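PDB 4M0X: chloromuconate cycloisomerase from Rhodococcus opacus, which belongs to the enolase superfamily and pairs an N-terminal capping domain with a C-terminal barrel domain that holds a manganese ion. Local coordinates for residues T65-T68 against I69-Y73; I86-A89 against S90-D94; G169-A173 against D174-R178. All blocks are in the same frame, centred on the assembly; numbering follows the deposited sequence.

Interaction 1 of 3, residues T65-T68 against I69-Y73; sequences TIKT and IIDQY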
loop_
_atom_site.group_PDB
_atom_site.type_symbol
_atom_site.label_atom_id
_atom_site.label_comp_id
_atom_site.label_asym_id
_atom_site.label_seq_id
_atom_site.Cartn_x
_atom_site.Cartn_y
_atom_site.Cartn_z
ATOM N N THR A 65 -4.822 -27.188 -34.602
ATOM C CA THR A 65 -4.168 -27.713 -33.406
ATOM C C THR A 65 -5.169 -28.121 -32.353
ATOM O O THR A 65 -4.876 -28.995 -31.515
ATOM C CB THR A 65 -3.196 -26.718 -32.777
ATOM O OG1 THR A 65 -3.932 -25.599 -32.261
ATOM C CG2 THR A 65 -2.185 -26.265 -33.790
ATOM N N ILE A 66 -6.350 -27.505 -32.391
ATOM C CA ILE A 66 -7.399 -27.894 -31.445
ATOM C C ILE A 66 -7.748 -29.346 -31.682
ATOM O O ILE A 66 -7.707 -30.146 -30.740
ATOM C CB ILE A 66 -8.659 -27.011 -31.510
ATOM C CG1 ILE A 66 -8.456 -25.713 -30.749
ATOM C CG2 ILE A 66 -9.867 -27.728 -30.932
ATOM C CD1 ILE A 66 -9.343 -24.624 -31.320
ATOM N N LYS A 67 -8.031 -29.694 -32.936
ATOM C CA LYS A 67 -8.365 -31.076 -33.264
ATOM C C LYS A 67 -7.328 -32.026 -32.656
ATOM O O LYS A 67 -7.681 -32.961 -31.941
ATOM C CB LYS A 67 -8.457 -31.297 -34.767
ATOM C CG LYS A 67 -8.724 -32.751 -35.118
ATOM C CD LYS A 67 -8.900 -32.979 -36.612
ATOM C CE LYS A 67 -8.807 -34.456 -36.994
ATOM N NZ LYS A 67 -9.912 -35.280 -36.440
ATOM N N THR A 68 -6.048 -31.751 -32.907
ATOM C CA THR A 68 -4.988 -32.632 -32.461
ATOM C C THR A 68 -4.949 -32.817 -30.958
ATOM O O THR A 68 -4.760 -33.933 -30.498
ATOM C CB THR A 68 -3.642 -32.145 -32.973
ATOM O OG1 THR A 68 -3.727 -32.092 -34.388
ATOM C CG2 THR A 68 -2.525 -33.116 -32.594
ATOM N N ILE A 69 -5.144 -31.733 -30.203
ATOM C CA ILE A 69 -5.091 -31.771 -28.732
ATOM C C ILE A 69 -6.248 -32.592 -28.222
ATOM O O ILE A 69 -6.103 -33.421 -27.312
ATOM C CB ILE A 69 -5.127 -30.350 -28.128
ATOM C CG1 ILE A 69 -3.768 -29.664 -28.270
ATOM C CG2 ILE A 69 -5.516 -30.369 -26.671
ATOM C CD1 ILE A 69 -2.639 -30.361 -27.528
ATOM N N ILE A 70 -7.395 -32.379 -28.848
ATOM C CA ILE A 70 -8.570 -33.159 -28.523
ATOM C C ILE A 70 -8.335 -34.643 -28.850
ATOM O O ILE A 70 -8.396 -35.484 -27.939
ATOM C CB ILE A 70 -9.824 -32.592 -29.196
ATOM C CG1 ILE A 70 -10.188 -31.253 -28.533
ATOM C CG2 ILE A 70 -10.981 -33.554 -29.069
ATOM C CD1 ILE A 70 -11.192 -30.406 -29.292
ATOM N N ASP A 71 -8.043 -34.948 -30.124
ATOM C CA ASP A 71 -7.865 -36.349 -30.575
ATOM C C ASP A 71 -6.789 -37.019 -29.763
ATOM O O ASP A 71 -7.035 -38.084 -29.243
ATOM C CB ASP A 71 -7.543 -36.493 -32.071
ATOM C CG ASP A 71 -8.751 -36.291 -32.954
ATOM O OD1 ASP A 71 -9.896 -36.347 -32.463
ATOM O OD2 ASP A 71 -8.575 -36.046 -34.159
ATOM N N GLN A 72 -5.626 -36.385 -29.605
ATOM C CA GLN A 72 -4.489 -37.106 -29.065
ATOM C C GLN A 72 -4.324 -37.015 -27.561
ATOM O O GLN A 72 -4.044 -38.052 -26.921
ATOM C CB GLN A 72 -3.199 -36.717 -29.766
ATOM C CG GLN A 72 -1.968 -37.451 -29.260
ATOM C CD GLN A 72 -0.706 -37.088 -30.032
ATOM O OE1 GLN A 72 -0.763 -36.473 -31.111
ATOM N NE2 GLN A 72 0.447 -37.482 -29.483
ATOM N N TYR A 73 -4.462 -35.809 -26.990
ATOM C CA TYR A 73 -4.116 -35.643 -25.562
ATOM C C TYR A 73 -5.276 -35.522 -24.612
ATOM O O TYR A 73 -5.133 -35.804 -23.420
ATOM C CB TYR A 73 -3.154 -34.486 -25.326
ATOM C CG TYR A 73 -1.835 -34.648 -26.021
ATOM C CD1 TYR A 73 -0.767 -35.290 -25.396
ATOM C CD2 TYR A 73 -1.656 -34.158 -27.309
ATOM C CE1 TYR A 73 0.448 -35.440 -26.032
ATOM C CE2 TYR A 73 -0.449 -34.301 -27.963
ATOM C CZ TYR A 73 0.597 -34.932 -27.319
ATOM O OH TYR A 73 1.784 -35.041 -27.982
#
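Ile66 overlaps Ile70, one turn further along the same helix. The two side chains lie side by side and point the same way. CG2 of Ile66 touches CD1 of Ile70 at 3.4 Å. The Ile66 methyl branch, CG2, stands anti to the backbone N, which turns it along the helix toward Ile70. On another side of the helix Lys67 reaches Asp71. Its chain is extended as far as CE and bends at the last torsion (chi4 66°). That bend brings NZ to 2.8 Å from Asp71 OD2 in a salt bridge. The bond uses the syn lone pair of OD2. NZ also donates to the carbonyl O of Ala10, so two acceptors hold the ammonium group. Thr68 and Gln72 run alongside each other more loosely, with Thr68 CG2 4.1 Å from Gln72 OE1. Regular backbone bonds underlie these pairs, among them Asp71 N to Lys67 O at 2.7 Å. The turn over 69-73 is wider, of pi type. Tyr73 OH bonds to Glu64 of the second subunit, and Ile69 packs on Thr65 of that subunit. Within the chain, Ile66, Ile69 and Ile70 face helix 101-118. Ile66 and Ile70 also meet strand 27-40, while Lys67, Ile70 and Asp71 rest on strand 5-17.

Interaction 2 of 3, residues I86-A89 against S90-D94; sequences IGVA and SQSMD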
loop_
_atom_site.group_PDB
_atom_site.type_symbol
_atom_site.label_atom_id
_atom_site.label_comp_id
_atom_site.label_asym_id
_atom_site.label_seq_id
_atom_site.Cartn_x
_atom_site.Cartn_y
_atom_site.Cartn_z
ATOM N N ILE A 86 -18.538 -34.538 -15.151
ATOM C CA ILE A 86 -17.980 -33.416 -15.916
ATOM C C ILE A 86 -16.905 -32.713 -15.110
ATOM O O ILE A 86 -15.904 -32.235 -15.671
ATOM C CB ILE A 86 -19.100 -32.431 -16.327
ATOM C CG1 ILE A 86 -20.061 -33.129 -17.299
ATOM C CG2 ILE A 86 -18.544 -31.173 -16.988
ATOM C CD1 ILE A 86 -21.509 -33.014 -16.903
ATOM N N GLY A 87 -17.113 -32.666 -13.796
ATOM C CA GLY A 87 -16.136 -32.094 -12.872
ATOM C C GLY A 87 -14.787 -32.773 -12.986
ATOM O O GLY A 87 -13.759 -32.105 -13.191
ATOM N N VAL A 88 -14.791 -34.102 -12.886
ATOM C CA VAL A 88 -13.533 -34.873 -12.890
ATOM C C VAL A 88 -12.906 -34.879 -14.276
ATOM O O VAL A 88 -11.680 -34.982 -14.414
ATOM C CB VAL A 88 -13.717 -36.340 -12.437
ATOM C CG1 VAL A 88 -12.349 -37.013 -12.238
ATOM C CG2 VAL A 88 -14.549 -36.414 -11.163
ATOM N N ALA A 89 -13.764 -34.793 -15.295
ATOM C CA ALA A 89 -13.312 -34.804 -16.667
ATOM C C ALA A 89 -12.556 -33.502 -16.907
ATOM O O ALA A 89 -11.525 -33.486 -17.589
ATOM C CB ALA A 89 -14.491 -34.940 -17.610
ATOM N N SER A 90 -13.050 -32.419 -16.306
ATOM C CA SER A 90 -12.398 -31.127 -16.451
ATOM C C SER A 90 -11.072 -31.120 -15.730
ATOM O O SER A 90 -10.084 -30.629 -16.273
ATOM C CB SER A 90 -13.276 -30.003 -15.951
ATOM O OG SER A 90 -14.432 -29.912 -16.736
ATOM N N GLN A 91 -11.032 -31.674 -14.519
ATOM C CA GLN A 91 -9.776 -31.701 -13.779
ATOM C C GLN A 91 -8.768 -32.641 -14.442
ATOM O O GLN A 91 -7.574 -32.356 -14.471
ATOM C CB GLN A 91 -9.989 -32.067 -12.326
ATOM C CG GLN A 91 -8.719 -31.951 -11.501
ATOM C CD GLN A 91 -8.968 -32.084 -10.011
ATOM O OE1 GLN A 91 -10.108 -31.962 -9.543
ATOM N NE2 GLN A 91 -7.898 -32.327 -9.250
ATOM N N SER A 92 -9.254 -33.751 -14.987
ATOM C CA SER A 92 -8.415 -34.662 -15.742
ATOM C C SER A 92 -7.738 -33.934 -16.872
ATOM O O SER A 92 -6.519 -33.987 -17.004
ATOM C CB SER A 92 -9.246 -35.797 -16.296
ATOM O OG SER A 92 -9.701 -36.654 -15.260
ATOM N N MET A 93 -8.530 -33.223 -17.667
ATOM C CA MET A 93 -7.998 -32.513 -18.832
ATOM C C MET A 93 -6.895 -31.511 -18.444
ATOM O O MET A 93 -5.841 -31.410 -19.118
ATOM C CB MET A 93 -9.128 -31.863 -19.623
ATOM C CG MET A 93 -10.040 -32.842 -20.376
ATOM S SD MET A 93 -11.290 -31.942 -21.346
ATOM C CE MET A 93 -12.504 -31.471 -20.110
ATOM N N ASP A 94 -7.111 -30.815 -17.325
ATOM C CA ASP A 94 -6.136 -29.856 -16.782
ATOM C C ASP A 94 -4.859 -30.546 -16.388
ATOM O O ASP A 94 -3.775 -30.020 -16.609
ATOM C CB ASP A 94 -6.702 -29.133 -15.568
ATOM C CG ASP A 94 -7.776 -28.114 -15.930
ATOM O OD1 ASP A 94 -8.036 -27.822 -17.138
ATOM O OD2 ASP A 94 -8.365 -27.599 -14.964
#
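The backbone from Ile86 to Asp94 runs as one alpha helix, the first turns of helix 86-96. Each amide from Ser90 to Met93 donates to the carbonyl four residues earlier, beginning with Ser90 N to Ile86 O at 2.9 Å. The side chain of Ser92 adds a further bond, and that of Ser90 may add another. Ser92 OG stands anti to its own carbonyl carbon (chi1 -69°), beside the backbone N. It therefore folds back over the preceding turn and donates to Val88 O at 2.7 Å. Ser92 N donates to the same oxygen at 2.8 Å. The two donors reach Val88 O from opposite faces of its plane, so one carbonyl is gripped by two bonds from one residue. Ser90 takes the same first torsion. Its OG lies 2.9 Å from Ile86 O and may donate there, though its single proton could go to a different acceptor. Met93 bends at chi3 and comes back along the helix. Its CG and CE both approach Ala89 O, CE at 3.4 Å. The bent chain thus lies against that carbonyl through CG and the end methyl. Val88 CG1 lies 4.0 Å from Ser92 OG, on the same side of the helix. Ile86 packs on Glu108, Leu111 and Trp112 of helix 101-118. Val88 touches Leu130 of the third subunit. A serine hydroxyl bonded to the carbonyl one turn back is a common feature of alpha helices. Ser92 is a clear case here, in a helix of the N-terminal capping domain of the enolase superfamily.

Interaction 3 of 3, residues G169-A173 against D174-R178; sequences GAEPA and DTDSR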
loop_
_atom_site.group_PDB
_atom_site.type_symbol
_atom_site.label_atom_id
_atom_site.label_comp_id
_atom_site.label_asym_id
_atom_site.label_seq_id
_atom_site.Cartn_x
_atom_site.Cartn_y
_atom_site.Cartn_z
ATOM N N GLY A 169 -7.999 -1.505 -33.941
ATOM C CA GLY A 169 -6.627 -1.996 -33.828
ATOM C C GLY A 169 -5.948 -2.461 -35.103
ATOM O O GLY A 169 -4.819 -2.945 -35.064
ATOM N N ALA A 170 -6.622 -2.328 -36.236
ATOM C CA ALA A 170 -6.053 -2.810 -37.491
ATOM C C ALA A 170 -5.158 -1.775 -38.175
ATOM O O ALA A 170 -4.533 -2.075 -39.197
ATOM C CB ALA A 170 -7.151 -3.280 -38.441
ATOM N N GLU A 171 -5.103 -0.569 -37.618
ATOM C CA GLU A 171 -4.495 0.564 -38.290
ATOM C C GLU A 171 -4.111 1.517 -37.192
ATOM O O GLU A 171 -4.593 1.363 -36.088
ATOM C CB GLU A 171 -5.497 1.216 -39.257
ATOM C CG GLU A 171 -6.885 1.482 -38.689
ATOM C CD GLU A 171 -7.684 2.487 -39.515
ATOM O OE1 GLU A 171 -8.729 2.109 -40.109
ATOM O OE2 GLU A 171 -7.278 3.670 -39.560
ATOM N N PRO A 172 -3.240 2.507 -37.466
ATOM C CA PRO A 172 -2.803 3.294 -36.308
ATOM C C PRO A 172 -3.960 3.962 -35.531
ATOM O O PRO A 172 -5.002 4.333 -36.098
ATOM C CB PRO A 172 -1.854 4.340 -36.921
ATOM C CG PRO A 172 -1.388 3.722 -38.188
ATOM C CD PRO A 172 -2.580 2.958 -38.702
ATOM N N ALA A 173 -3.746 4.081 -34.229
ATOM C CA ALA A 173 -4.653 4.748 -33.336
ATOM C C ALA A 173 -5.351 5.954 -33.957
ATOM O O ALA A 173 -6.574 6.094 -33.868
ATOM C CB ALA A 173 -3.890 5.177 -32.097
ATOM N N ASP A 174 -4.571 6.829 -34.565
ATOM C CA ASP A 174 -5.084 8.143 -34.939
ATOM C C ASP A 174 -6.049 8.132 -36.153
ATOM O O ASP A 174 -7.110 8.757 -36.121
ATOM C CB ASP A 174 -3.921 9.128 -35.119
ATOM C CG ASP A 174 -3.052 8.806 -36.308
ATOM O OD1 ASP A 174 -2.697 7.620 -36.541
ATOM O OD2 ASP A 174 -2.735 9.772 -37.025
ATOM N N THR A 175 -5.659 7.410 -37.202
ATOM C CA THR A 175 -6.537 7.118 -38.314
ATOM C C THR A 175 -7.755 6.360 -37.787
ATOM O O THR A 175 -8.882 6.750 -38.059
ATOM C CB THR A 175 -5.818 6.344 -39.468
ATOM O OG1 THR A 175 -5.016 5.263 -38.957
ATOM C CG2 THR A 175 -4.914 7.268 -40.268
ATOM N N ASP A 176 -7.522 5.321 -36.986
ATOM C CA ASP A 176 -8.601 4.462 -36.456
ATOM C C ASP A 176 -9.706 5.215 -35.725
ATOM O O ASP A 176 -10.881 4.903 -35.890
ATOM C CB ASP A 176 -8.043 3.365 -35.512
ATOM C CG ASP A 176 -8.797 2.038 -35.634
ATOM O OD1 ASP A 176 -9.679 1.916 -36.522
ATOM O OD2 ASP A 176 -8.506 1.110 -34.854
ATOM N N SER A 177 -9.310 6.190 -34.913
ATOM C CA SER A 177 -10.228 6.935 -34.068
ATOM C C SER A 177 -10.970 7.977 -34.836
ATOM O O SER A 177 -12.097 8.303 -34.498
ATOM C CB SER A 177 -9.479 7.611 -32.936
ATOM O OG SER A 177 -8.850 6.632 -32.141
ATOM N N ARG A 178 -10.334 8.525 -35.859
ATOM C CA ARG A 178 -11.032 9.447 -36.743
ATOM C C ARG A 178 -12.135 8.645 -37.466
ATOM O O ARG A 178 -13.305 9.022 -37.454
ATOM C CB ARG A 178 -10.046 10.102 -37.714
ATOM C CG ARG A 178 -10.302 11.580 -37.957
ATOM C CD ARG A 178 -11.523 11.833 -38.842
ATOM N NE ARG A 178 -12.258 13.024 -38.412
ATOM C CZ ARG A 178 -13.480 13.020 -37.876
ATOM N NH1 ARG A 178 -14.148 11.885 -37.711
ATOM N NH2 ARG A 178 -14.047 14.165 -37.517
HETATM O O HOH W 1 -8.813 -0.755 -36.885
HETATM O O HOH W 2 -6.068 1.327 -33.573
#
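This is a local contact at a helix start, where the loop after strand 163-167 turns into helix 173-183. Pro172 holds the N-cap position. Its carbonyl O accepts from Asp176 N at 2.8 Å, with an N-H...O angle of 166°. Asp176 reaches back across the loop, and its OD2 takes the N-H of Gly169 at 2.8 Å, nearly along the C-O axis and almost straight (178°). A water joins OD2 to Glu171 O, donating to both. The carboxylate thus ties the loop to the first turn of the helix. The segments belong to a beta-alpha unit of the barrel domain. The manganese ion, bound by Asp196, Glu222 and Asp247, lies further inside the same domain. Glu171 crosses Asp176, their carboxylate planes 14° apart, with OE1 of Glu171 3.7 Å from OD1 of Asp176. These like charges lie close, and Arg179 probably offsets them: it forms a salt bridge with Asp176 and a long, weak ion pair with Glu171. Thr175 OG1 lies 2.8 Å from Glu171 OE2 and 3.0 Å from Pro172 O, and its proton may go to either. Ser177 N and OG both donate to Ala173 O, from opposite faces of its plane.

The three interactions come in series along the chain. Interactions 1 and 2 lie on consecutive helices, 63-74 and 86-96, in the N-terminal domain. Their centres are about 16 Å apart and their nearest atoms about 6 Å, so they do not touch. Helix 101-118 receives side chains from both. The two helices meet different copies of the protein, the second subunit at 65-73 and the third at 86-94. Interaction 3 belongs to the C-terminal barrel domain, with its centre about 37 Å from that of interaction 1 and about 42 Å from that of interaction 2. Both domains are thus represented: the N-terminal domain meets other subunits through two helices, while this turn of the metal-binding barrel is reached by no other chain of the assembly.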